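Local coordinates for protein UTP-glucose-1-phosphate uridylyltransferase 2 (PDB 3GUE) that probably catalyses the reversible transfer of a uridylyl group from UTP to glucose 1-phosphate, giving UDP-glucose and diphosphate, at residues Val194-Val197 / Leu198-Gly202; Leu310-Leu313 / Lys314-Met317; Asp205-Gly209 / Lys210-Tyr214; Glu25-Cys28 / Ile29-Phe32. All coordinates share one frame; numbering follows the deposited sequence. Where two conformers were deposited one is given.

In the fold
The four contacts form a series of neighbours, 4-1-2-3, on helices 26-40, 194-201, 310-319 and 203-209. Contact 1, on helix 194-201, is the hub. Its centre is about 11 Å from those of contacts 2 and 4. Tyr199 CD1 packs 3.5 Å from Met317 CB of contact 2. Ser200 OG, in one of two conformers, makes a weak hydrogen bond of 3.2 Å to Glu25 OE2 of contact 4. Contact 3 follows contact 1 in sequence and joins contact 2 through Leu310 N and Arg213 O, 2.7 Å apart. Contact 1 comes nearest the bound UDP-glucose, about 7 Å from the Val194 side chain. Contacts 1 and 4 share the pocket of a dithiol probably carried over from the crystallisation liquor.

Contact 1 of 4, residues Val194-Val197 / Leu198-Gly202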
loop_
_atom_site.group_PDB
_atom_site.type_symbol
_atom_site.label_atom_id
_atom_site.label_comp_id
_atom_site.label_asym_id
_atom_site.label_seq_id
_atom_site.Cartn_x
_atom_site.Cartn_y
_atom_site.Cartn_z
ATOM N N VAL A 194 -12.186 -1.637 1.486
ATOM C CA VAL A 194 -12.315 -3.085 1.679
ATOM C C VAL A 194 -13.465 -3.570 2.585
ATOM O O VAL A 194 -14.108 -4.577 2.297
ATOM C CB VAL A 194 -10.961 -3.714 2.137
ATOM C CG1 VAL A 194 -10.568 -3.238 3.569
ATOM C CG2 VAL A 194 -11.041 -5.240 2.035
ATOM N N TYR A 195 -13.738 -2.840 3.665
ATOM C CA TYR A 195 -14.690 -3.312 4.666
ATOM C C TYR A 195 -16.121 -3.275 4.106
ATOM O O TYR A 195 -16.833 -4.291 4.137
ATOM C CB TYR A 195 -14.554 -2.535 5.985
ATOM C CG TYR A 195 -13.145 -2.516 6.578
ATOM C CD1 TYR A 195 -12.527 -3.692 7.060
ATOM C CD2 TYR A 195 -12.426 -1.322 6.656
ATOM C CE1 TYR A 195 -11.227 -3.665 7.601
ATOM C CE2 TYR A 195 -11.138 -1.286 7.205
ATOM C CZ TYR A 195 -10.538 -2.462 7.671
ATOM O OH TYR A 195 -9.261 -2.405 8.220
ATOM N N THR A 196 -16.507 -2.129 3.561
ATOM C CA THR A 196 -17.811 -1.962 2.868
ATOM C C THR A 196 -17.977 -2.856 1.635
ATOM O O THR A 196 -19.043 -3.431 1.419
ATOM C CB THR A 196 -18.103 -0.478 2.529
ATOM O OG1 THR A 196 -19.437 -0.338 2.006
ATOM C CG2 THR A 196 -17.115 0.072 1.539
ATOM N N VAL A 197 -16.909 -3.032 0.877
ATOM C CA VAL A 197 -16.932 -3.944 -0.271
ATOM C C VAL A 197 -17.180 -5.392 0.160
ATOM O O VAL A 197 -18.044 -6.078 -0.428
ATOM C CB VAL A 197 -15.652 -3.825 -1.097
ATOM C CG1 VAL A 197 -15.571 -4.950 -2.127
ATOM C CG2 VAL A 197 -15.591 -2.426 -1.767
ATOM N N LEU A 198 -16.435 -5.850 1.169
ATOM C CA LEU A 198 -16.649 -7.180 1.763
ATOM C C LEU A 198 -18.097 -7.364 2.249
ATOM O O LEU A 198 -18.708 -8.416 2.031
ATOM C CB LEU A 198 -15.645 -7.450 2.907
ATOM C CG LEU A 198 -14.252 -7.973 2.544
ATOM C CD1 LEU A 198 -13.371 -8.121 3.828
ATOM C CD2 LEU A 198 -14.326 -9.271 1.740
ATOM N N TYR A 199 -18.627 -6.338 2.918
ATOM C CA TYR A 199 -19.971 -6.364 3.515
ATOM C C TYR A 199 -21.049 -6.320 2.442
ATOM O O TYR A 199 -21.904 -7.194 2.390
ATOM C CB TYR A 199 -20.169 -5.166 4.463
ATOM C CG TYR A 199 -21.465 -5.197 5.276
ATOM C CD1 TYR A 199 -21.744 -6.259 6.150
ATOM C CD2 TYR A 199 -22.405 -4.161 5.181
ATOM C CE1 TYR A 199 -22.899 -6.282 6.890
ATOM C CE2 TYR A 199 -23.571 -4.181 5.925
ATOM C CZ TYR A 199 -23.811 -5.241 6.769
ATOM O OH TYR A 199 -24.967 -5.275 7.503
ATOM N N SER A 200 -20.974 -5.301 1.588
ATOM C CA SER A 200 -22.023 -5.095 0.594
ATOM C C SER A 200 -21.998 -6.078 -0.580
ATOM O O SER A 200 -23.038 -6.281 -1.237
ATOM C CB SER A 200 -22.052 -3.640 0.126
ATOM O OG SER A 200 -22.732 -2.844 1.085
ATOM N N SER A 201 -20.852 -6.709 -0.847
ATOM C CA SER A 201 -20.790 -7.704 -1.947
ATOM C C SER A 201 -21.417 -9.055 -1.603
ATOM O O SER A 201 -21.758 -9.836 -2.500
ATOM C CB SER A 201 -19.352 -7.975 -2.364
ATOM O OG SER A 201 -18.624 -8.453 -1.246
ATOM N N GLY A 202 -21.492 -9.359 -0.306
ATOM C CA GLY A 202 -21.972 -10.665 0.147
ATOM C C GLY A 202 -20.816 -11.642 0.299
ATOM O O GLY A 202 -21.026 -12.793 0.646
#
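Val197 O is gripped twice by Ser201. The hydroxyl OG donates to it at 2.6 Å, and the backbone N of the same residue donates at 2.9 Å. The serine can do this because its OG sits between its own backbone N and carbonyl carbon (chi1 59°), turned back over the preceding turn. The same OG also bonds to Lys203 N, where the next helix begins. Earlier in the helix, Ser200 N meets Thr196 O at 2.7 Å with a nearly straight N-H...O angle of 167°. On the buried side Val194 and Leu198 run side by side and point the same way. The branch CG2 of Val194 touches CD1 of Leu198 at 4.1 Å. Val194 also turns its other methyl, CG1, over the centre of the Tyr195 ring. The polar ends of the tyrosines are held from outside: Tyr195 OH bonds to Met352 O and Tyr199 OH to Asp318 OD1. Gly202, with positive phi, ends the helix. These are the i to i+4 contacts of an alpha helix, here one that carries Thr196 to the dithiol pocket and Val197 to the neighbourhood of Gln162, which binds UDP-glucose.

Contact 2 of 4, residues Leu310-Leu313 / Lys314-Met317; sequences LMEL and KKMM
Leu313 and Met317 form the packed side of this alpha-helical turn, while Glu312 and Lys315 form its looser outer side. The two apolar chains lie side by side, one turn apart, and point the same way. CD1 of Leu313 is 4.0 Å from CG of Met317 and 4.1 Å from its SD. Met317 bends at chi2 (-59°), which sets the sulfur beside the leucine methyl. This side faces helix 194-201, where Leu313 meets Tyr195 and Met317 meets Tyr199. Leu310 continues the buried side by packing on Leu204 and Leu208 of helix 203-209. The backbone bonds are regular, as in Met317 N to Leu313 O at 2.9 Å.

The other side is held less closely. Glu312 OE2 and Lys315 NZ carry opposite charges but stay 4.3 Å apart, beyond a salt bridge, so any attraction is probably modest. The aliphatic part of Lys315 does more of the touching. Its CG lies anti to the carbonyl carbon (chi1 -66°), which brings it back against the preceding turn. Lys314 leads its amine away, toward long and weak ion pairs with Asp318 and Asp205. Met311 meets Lys315 only loosely, through CG and CD. The nearest approach of the Lys315 side chain to the preceding turn is CG to Met311 O, at 3.2 Å.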
loop_
_atom_site.group_PDB
_atom_site.type_symbol
_atom_site.label_atom_id
_atom_site.label_comp_id
_atom_site.label_asym_id
_atom_site.label_seq_id
_atom_site.Cartn_x
_atom_site.Cartn_y
_atom_site.Cartn_z
ATOM N N LEU A 310 -13.416 -11.569 11.088
ATOM C CA LEU A 310 -14.480 -11.351 10.129
ATOM C C LEU A 310 -15.864 -11.241 10.801
ATOM O O LEU A 310 -16.691 -10.448 10.377
ATOM C CB LEU A 310 -14.439 -12.455 9.067
ATOM C CG LEU A 310 -13.208 -12.484 8.154
ATOM C CD1 LEU A 310 -13.311 -13.664 7.202
ATOM C CD2 LEU A 310 -13.112 -11.167 7.372
ATOM N N MET A 311 -16.078 -12.023 11.854
ATOM C CA MET A 311 -17.298 -11.968 12.653
ATOM C C MET A 311 -17.394 -10.643 13.418
ATOM O O MET A 311 -18.472 -10.055 13.486
ATOM C CB MET A 311 -17.362 -13.170 13.610
ATOM C CG MET A 311 -18.710 -13.360 14.366
ATOM S SD MET A 311 -20.133 -13.565 13.289
ATOM C CE MET A 311 -20.599 -15.264 13.573
ATOM N N GLU A 312 -16.284 -10.190 14.007
ATOM C CA GLU A 312 -16.259 -8.844 14.606
ATOM C C GLU A 312 -16.582 -7.763 13.558
ATOM O O GLU A 312 -17.378 -6.857 13.816
ATOM C CB GLU A 312 -14.932 -8.531 15.301
ATOM C CG GLU A 312 -14.659 -9.344 16.577
ATOM C CD GLU A 312 -15.808 -9.303 17.584
ATOM O OE1 GLU A 312 -16.446 -8.234 17.728
ATOM O OE2 GLU A 312 -16.071 -10.345 18.225
ATOM N N LEU A 313 -15.968 -7.856 12.381
ATOM C CA LEU A 313 -16.341 -6.944 11.292
ATOM C C LEU A 313 -17.822 -7.017 10.981
ATOM O O LEU A 313 -18.480 -5.984 10.824
ATOM C CB LEU A 313 -15.523 -7.198 10.026
ATOM C CG LEU A 313 -15.874 -6.297 8.854
ATOM C CD1 LEU A 313 -15.345 -4.862 9.052
ATOM C CD2 LEU A 313 -15.434 -6.891 7.485
ATOM N N LYS A 314 -18.356 -8.232 10.912
ATOM C CA LYS A 314 -19.755 -8.414 10.582
ATOM C C LYS A 314 -20.637 -7.704 11.603
ATOM O O LYS A 314 -21.551 -6.958 11.233
ATOM C CB LYS A 314 -20.097 -9.908 10.521
ATOM C CG LYS A 314 -21.578 -10.215 10.428
ATOM C CD LYS A 314 -22.147 -10.013 9.027
ATOM C CE LYS A 314 -23.677 -10.161 9.047
ATOM N NZ LYS A 314 -24.092 -11.373 9.850
ATOM N N LYS A 315 -20.341 -7.941 12.884
ATOM C CA LYS A 315 -21.053 -7.322 14.011
ATOM C C LYS A 315 -20.962 -5.793 14.010
ATOM O O LYS A 315 -21.940 -5.116 14.315
ATOM C CB LYS A 315 -20.540 -7.896 15.345
ATOM C CG LYS A 315 -20.872 -9.374 15.520
ATOM C CD LYS A 315 -20.106 -10.016 16.683
ATOM C CE LYS A 315 -20.828 -9.844 18.004
ATOM N NZ LYS A 315 -20.244 -10.700 19.092
ATOM N N MET A 316 -19.797 -5.252 13.658
ATOM C CA MET A 316 -19.645 -3.798 13.549
ATOM C C MET A 316 -20.480 -3.237 12.396
ATOM O O MET A 316 -21.256 -2.295 12.592
ATOM C CB MET A 316 -18.176 -3.414 13.406
ATOM C CG MET A 316 -17.856 -1.946 13.745
ATOM S SD MET A 316 -16.070 -1.653 13.803
ATOM C CE MET A 316 -15.503 -3.272 14.347
ATOM N N MET A 317 -20.352 -3.845 11.215
ATOM C CA MET A 317 -21.039 -3.371 10.014
ATOM C C MET A 317 -22.559 -3.362 10.209
ATOM O O MET A 317 -23.216 -2.386 9.850
ATOM C CB MET A 317 -20.647 -4.183 8.763
ATOM C CG MET A 317 -19.170 -4.115 8.351
ATOM S SD MET A 317 -18.496 -2.498 7.970
ATOM C CE MET A 317 -19.239 -2.192 6.370
#

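Contact 3 of 4, residues Asp205-Gly209 / Lys210-Tyr214; sequences DYLLG and KGYRY
This is a helix C-terminal cap on the protein surface, a Schellman motif that ends helix 203-209 and leads the chain into strand 214-219 of the central sheet. Gly211 has positive phi and turns the backbone away. Tyr212 N then reaches back to Leu207 O at 3.0 Å. Gly211 N adds a weak bond to Leu208 O. Under this turn the edge of the Tyr212 ring comes to Leu207, with CD2 of the tyrosine 4.2 Å from CD2 of the leucine. Both side chains also touch Val78 of strand 77-83.

Two long cationic chains fold back on the last turn. Bends at chi2, chi3 and chi4 curl the Lys210 amine back to Tyr206 O. NZ donates at 2.7 Å, in the carbonyl plane on a lone pair, and Lys210 N bonds to the same oxygen. On the way, CG passes over one face of the Tyr206 ring, a CH-pi contact 4.1 Å from the centroid. Arg213 bends at chi2 (-66°) and brings its guanidinium edge-on to Leu208 O. NH1 donates at 3.1 Å with an N-H...O angle of 167°, also on a lone pair. NH1 bonds to Tyr212 O as well. A water links Leu208 O to NH2, which helps to hold the guanidinium plane. NE hydrogen-bonds to a glycerol, probably from the crystallisation liquor. The positive groups thus meet carbonyls at the helix C-terminus, where the helix dipole would probably favour them.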
loop_
_atom_site.group_PDB
_atom_site.type_symbol
_atom_site.label_atom_id
_atom_site.label_comp_id
_atom_site.label_asym_id
_atom_site.label_seq_id
_atom_site.Cartn_x
_atom_site.Cartn_y
_atom_site.Cartn_z
ATOM N N ASP A 205 -20.514 -12.399 4.332
ATOM C CA ASP A 205 -21.500 -13.440 4.664
ATOM C C ASP A 205 -21.189 -14.810 4.080
ATOM O O ASP A 205 -21.413 -15.833 4.740
ATOM C CB ASP A 205 -22.885 -13.030 4.180
ATOM C CG ASP A 205 -23.471 -11.899 4.987
ATOM O OD1 ASP A 205 -23.243 -11.872 6.216
ATOM O OD2 ASP A 205 -24.170 -11.046 4.389
ATOM N N TYR A 206 -20.718 -14.829 2.834
ATOM C CA TYR A 206 -20.301 -16.072 2.198
ATOM C C TYR A 206 -19.145 -16.761 2.946
ATOM O O TYR A 206 -19.258 -17.938 3.296
ATOM C CB TYR A 206 -19.970 -15.891 0.702
ATOM C CG TYR A 206 -19.493 -17.184 0.078
ATOM C CD1 TYR A 206 -20.394 -18.227 -0.179
ATOM C CD2 TYR A 206 -18.143 -17.395 -0.202
ATOM C CE1 TYR A 206 -19.961 -19.432 -0.727
ATOM C CE2 TYR A 206 -17.702 -18.596 -0.757
ATOM C CZ TYR A 206 -18.603 -19.610 -1.009
ATOM O OH TYR A 206 -18.175 -20.815 -1.556
ATOM N N LEU A 207 -18.043 -16.039 3.176
ATOM C CA LEU A 207 -16.890 -16.567 3.963
ATOM C C LEU A 207 -17.249 -17.049 5.387
ATOM O O LEU A 207 -16.861 -18.141 5.795
ATOM C CB LEU A 207 -15.756 -15.540 4.054
ATOM C CG LEU A 207 -15.024 -15.070 2.806
ATOM C CD1 LEU A 207 -14.147 -13.857 3.122
ATOM C CD2 LEU A 207 -14.197 -16.206 2.237
ATOM N N LEU A 208 -18.004 -16.239 6.126
ATOM C CA LEU A 208 -18.501 -16.631 7.452
ATOM C C LEU A 208 -19.384 -17.874 7.431
ATOM O O LEU A 208 -19.360 -18.681 8.362
ATOM C CB LEU A 208 -19.257 -15.472 8.101
ATOM C CG LEU A 208 -18.445 -14.247 8.518
ATOM C CD1 LEU A 208 -19.407 -13.097 8.761
ATOM C CD2 LEU A 208 -17.597 -14.518 9.771
ATOM N N GLY A 209 -20.178 -18.024 6.378
ATOM C CA GLY A 209 -21.027 -19.212 6.212
ATOM C C GLY A 209 -20.243 -20.494 5.979
ATOM O O GLY A 209 -20.721 -21.597 6.279
ATOM N N LYS A 210 -19.043 -20.369 5.422
ATOM C CA LYS A 210 -18.185 -21.546 5.245
ATOM C C LYS A 210 -17.255 -21.733 6.467
ATOM O O LYS A 210 -16.441 -22.655 6.515
ATOM C CB LYS A 210 -17.401 -21.460 3.913
ATOM C CG LYS A 210 -18.197 -20.951 2.689
ATOM C CD LYS A 210 -19.370 -21.856 2.254
ATOM C CE LYS A 210 -20.768 -21.382 2.764
ATOM N NZ LYS A 210 -21.055 -19.878 2.643
ATOM N N GLY A 211 -17.398 -20.860 7.466
ATOM C CA GLY A 211 -16.747 -21.082 8.750
ATOM C C GLY A 211 -15.465 -20.281 8.905
ATOM O O GLY A 211 -14.791 -20.388 9.932
ATOM N N TYR A 212 -15.123 -19.490 7.884
ATOM C CA TYR A 212 -13.961 -18.597 7.980
ATOM C C TYR A 212 -14.251 -17.436 8.952
ATOM O O TYR A 212 -15.366 -16.911 8.965
ATOM C CB TYR A 212 -13.503 -18.120 6.589
ATOM C CG TYR A 212 -13.122 -19.264 5.671
ATOM C CD1 TYR A 212 -11.953 -20.003 5.901
ATOM C CD2 TYR A 212 -13.965 -19.665 4.607
ATOM C CE1 TYR A 212 -11.601 -21.068 5.083
ATOM C CE2 TYR A 212 -13.616 -20.747 3.777
ATOM C CZ TYR A 212 -12.430 -21.434 4.018
ATOM O OH TYR A 212 -12.040 -22.493 3.222
ATOM N N ARG A 213 -13.256 -17.072 9.773
ATOM C CA ARG A 213 -13.402 -16.052 10.804
ATOM C C ARG A 213 -12.275 -15.017 10.777
ATOM O O ARG A 213 -12.363 -14.010 11.462
ATOM C CB ARG A 213 -13.411 -16.691 12.211
ATOM C CG ARG A 213 -14.633 -17.506 12.572
ATOM C CD ARG A 213 -15.902 -16.619 12.657
ATOM N NE ARG A 213 -17.084 -17.442 12.948
ATOM C CZ ARG A 213 -17.872 -17.982 12.023
ATOM N NH1 ARG A 213 -17.612 -17.800 10.746
ATOM N NH2 ARG A 213 -18.921 -18.704 12.370
ATOM N N TYR A 214 -11.201 -15.292 10.039
ATOM C CA TYR A 214 -10.030 -14.413 10.022
ATOM C C TYR A 214 -9.529 -14.136 8.617
ATOM O O TYR A 214 -9.526 -15.029 7.742
ATOM C CB TYR A 214 -8.905 -15.017 10.871
ATOM C CG TYR A 214 -9.215 -15.023 12.343
ATOM C CD1 TYR A 214 -9.091 -13.870 13.096
ATOM C CD2 TYR A 214 -9.675 -16.184 12.984
ATOM C CE1 TYR A 214 -9.379 -13.864 14.496
ATOM C CE2 TYR A 214 -9.971 -16.181 14.353
ATOM C CZ TYR A 214 -9.806 -15.023 15.104
ATOM O OH TYR A 214 -10.117 -15.014 16.468
HETATM O O HOH W 1 -20.501 -20.031 10.374
#

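Contact 4 of 4, residues Glu25-Cys28 / Ile29-Phe32; sequences EEKC and IHIF
Ile31 lays its CG1 branch against the backbone of Lys27, with CG1 only 3.1 Å from Lys27 O. The branch lies anti to the carbonyl carbon of Ile31 (chi1 -56°), which turns it back along the helix. Ile29 does the same two residues earlier, with CG1 3.5 Å from Glu25 O. The lysine's own chain runs near the His30 ring. Lys27 CD comes to the ring edge, near the ring plane, 4.2 Å from His30 ND1. The lysine amine goes further and bonds to Leu321 O.

Glu25 caps the start of the helix. Its carboxylate accepts from two backbone N-H groups. Cys28 N meets OE1 at 2.7 Å on the syn side, and Lys27 N meets OE2 at 2.9 Å from above the carboxylate plane. These bonds satisfy amides of the first turn, and the negative group would probably interact well with the positive end of the helix dipole. Regular backbone bonds follow, such as Phe32 N to Cys28 O at 2.8 Å.

Cys28, Ile31 and Phe32 line the pocket of the bound dithiol, and Cys28 O bonds to one of its hydroxyls. In the fold, helix 26-40 rests on three elements. Ile29 and Phe32 pack on helix 10-21, Cys28 and Phe32 on strand 165-169, and Lys27 and Ile31 on helix 194-201.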
loop_
_atom_site.group_PDB
_atom_site.type_symbol
_atom_site.label_atom_id
_atom_site.label_comp_id
_atom_site.label_asym_id
_atom_site.label_seq_id
_atom_site.Cartn_x
_atom_site.Cartn_y
_atom_site.Cartn_z
ATOM N N GLU A 25 -22.116 1.013 -5.879
ATOM C CA GLU A 25 -22.834 0.396 -4.768
ATOM C C GLU A 25 -23.508 1.491 -3.921
ATOM O O GLU A 25 -22.897 2.514 -3.617
ATOM C CB GLU A 25 -21.869 -0.489 -3.958
ATOM C CG GLU A 25 -22.557 -1.424 -2.975
ATOM C CD GLU A 25 -22.951 -0.703 -1.712
ATOM O OE1 GLU A 25 -22.173 0.166 -1.281
ATOM O OE2 GLU A 25 -24.041 -0.980 -1.168
ATOM N N GLU A 26 -24.789 1.277 -3.606
ATOM C CA GLU A 26 -25.615 2.188 -2.791
ATOM C C GLU A 26 -24.966 2.715 -1.494
ATOM O O GLU A 26 -24.966 3.929 -1.234
ATOM C CB GLU A 26 -26.975 1.506 -2.497
ATOM C CG GLU A 26 -27.439 1.489 -1.015
ATOM C CD GLU A 26 -27.761 0.075 -0.473
ATOM O OE1 GLU A 26 -28.003 -0.870 -1.277
ATOM O OE2 GLU A 26 -27.787 -0.098 0.775
ATOM N N LYS A 27 -24.424 1.822 -0.670
ATOM C CA LYS A 27 -23.788 2.261 0.580
ATOM C C LYS A 27 -22.527 3.078 0.328
ATOM O O LYS A 27 -22.249 3.999 1.069
ATOM C CB LYS A 27 -23.536 1.116 1.554
ATOM C CG LYS A 27 -24.777 0.596 2.239
ATOM C CD LYS A 27 -25.289 1.497 3.361
ATOM C CE LYS A 27 -26.468 0.819 4.053
ATOM N NZ LYS A 27 -27.208 1.724 4.975
ATOM N N CYS A 28 -21.778 2.746 -0.724
ATOM C CA CYS A 28 -20.597 3.543 -1.100
ATOM C C CYS A 28 -20.995 4.987 -1.478
ATOM O O CYS A 28 -20.342 5.951 -1.053
ATOM C CB CYS A 28 -19.808 2.876 -2.229
ATOM S SG CYS A 28 -18.565 3.964 -2.970
ATOM N N ILE A 29 -22.066 5.133 -2.261
ATOM C CA ILE A 29 -22.581 6.463 -2.633
ATOM C C ILE A 29 -22.900 7.252 -1.352
ATOM O O ILE A 29 -22.429 8.365 -1.177
ATOM C CB ILE A 29 -23.795 6.387 -3.598
ATOM C CG1 ILE A 29 -23.378 5.750 -4.939
ATOM C CG2 ILE A 29 -24.419 7.797 -3.810
ATOM C CD1 ILE A 29 -24.506 5.285 -5.814
ATOM N N HIS A 30 -23.659 6.633 -0.455
ATOM C CA HIS A 30 -24.021 7.220 0.845
ATOM C C HIS A 30 -22.808 7.668 1.697
ATOM O O HIS A 30 -22.783 8.793 2.191
ATOM C CB HIS A 30 -24.961 6.253 1.588
ATOM C CG HIS A 30 -25.239 6.621 3.013
ATOM N ND1 HIS A 30 -25.318 5.681 4.017
ATOM C CD2 HIS A 30 -25.465 7.818 3.602
ATOM C CE1 HIS A 30 -25.570 6.284 5.166
ATOM N NE2 HIS A 30 -25.668 7.581 4.940
ATOM N N ILE A 31 -21.828 6.782 1.886
ATOM C CA ILE A 31 -20.587 7.103 2.598
ATOM C C ILE A 31 -19.829 8.257 1.889
ATOM O O ILE A 31 -19.366 9.194 2.545
ATOM C CB ILE A 31 -19.680 5.842 2.746
ATOM C CG1 ILE A 31 -20.444 4.701 3.457
ATOM C CG2 ILE A 31 -18.348 6.169 3.458
ATOM C CD1 ILE A 31 -19.597 3.412 3.711
ATOM N N PHE A 32 -19.717 8.193 0.567
ATOM C CA PHE A 32 -19.089 9.271 -0.207
ATOM C C PHE A 32 -19.765 10.639 -0.005
ATOM O O PHE A 32 -19.082 11.652 0.125
ATOM C CB PHE A 32 -19.007 8.911 -1.710
ATOM C CG PHE A 32 -18.426 10.026 -2.582
ATOM C CD1 PHE A 32 -17.052 10.154 -2.752
ATOM C CD2 PHE A 32 -19.269 10.958 -3.206
ATOM C CE1 PHE A 32 -16.526 11.191 -3.527
ATOM C CE2 PHE A 32 -18.753 11.992 -3.968
ATOM C CZ PHE A 32 -17.393 12.110 -4.141
#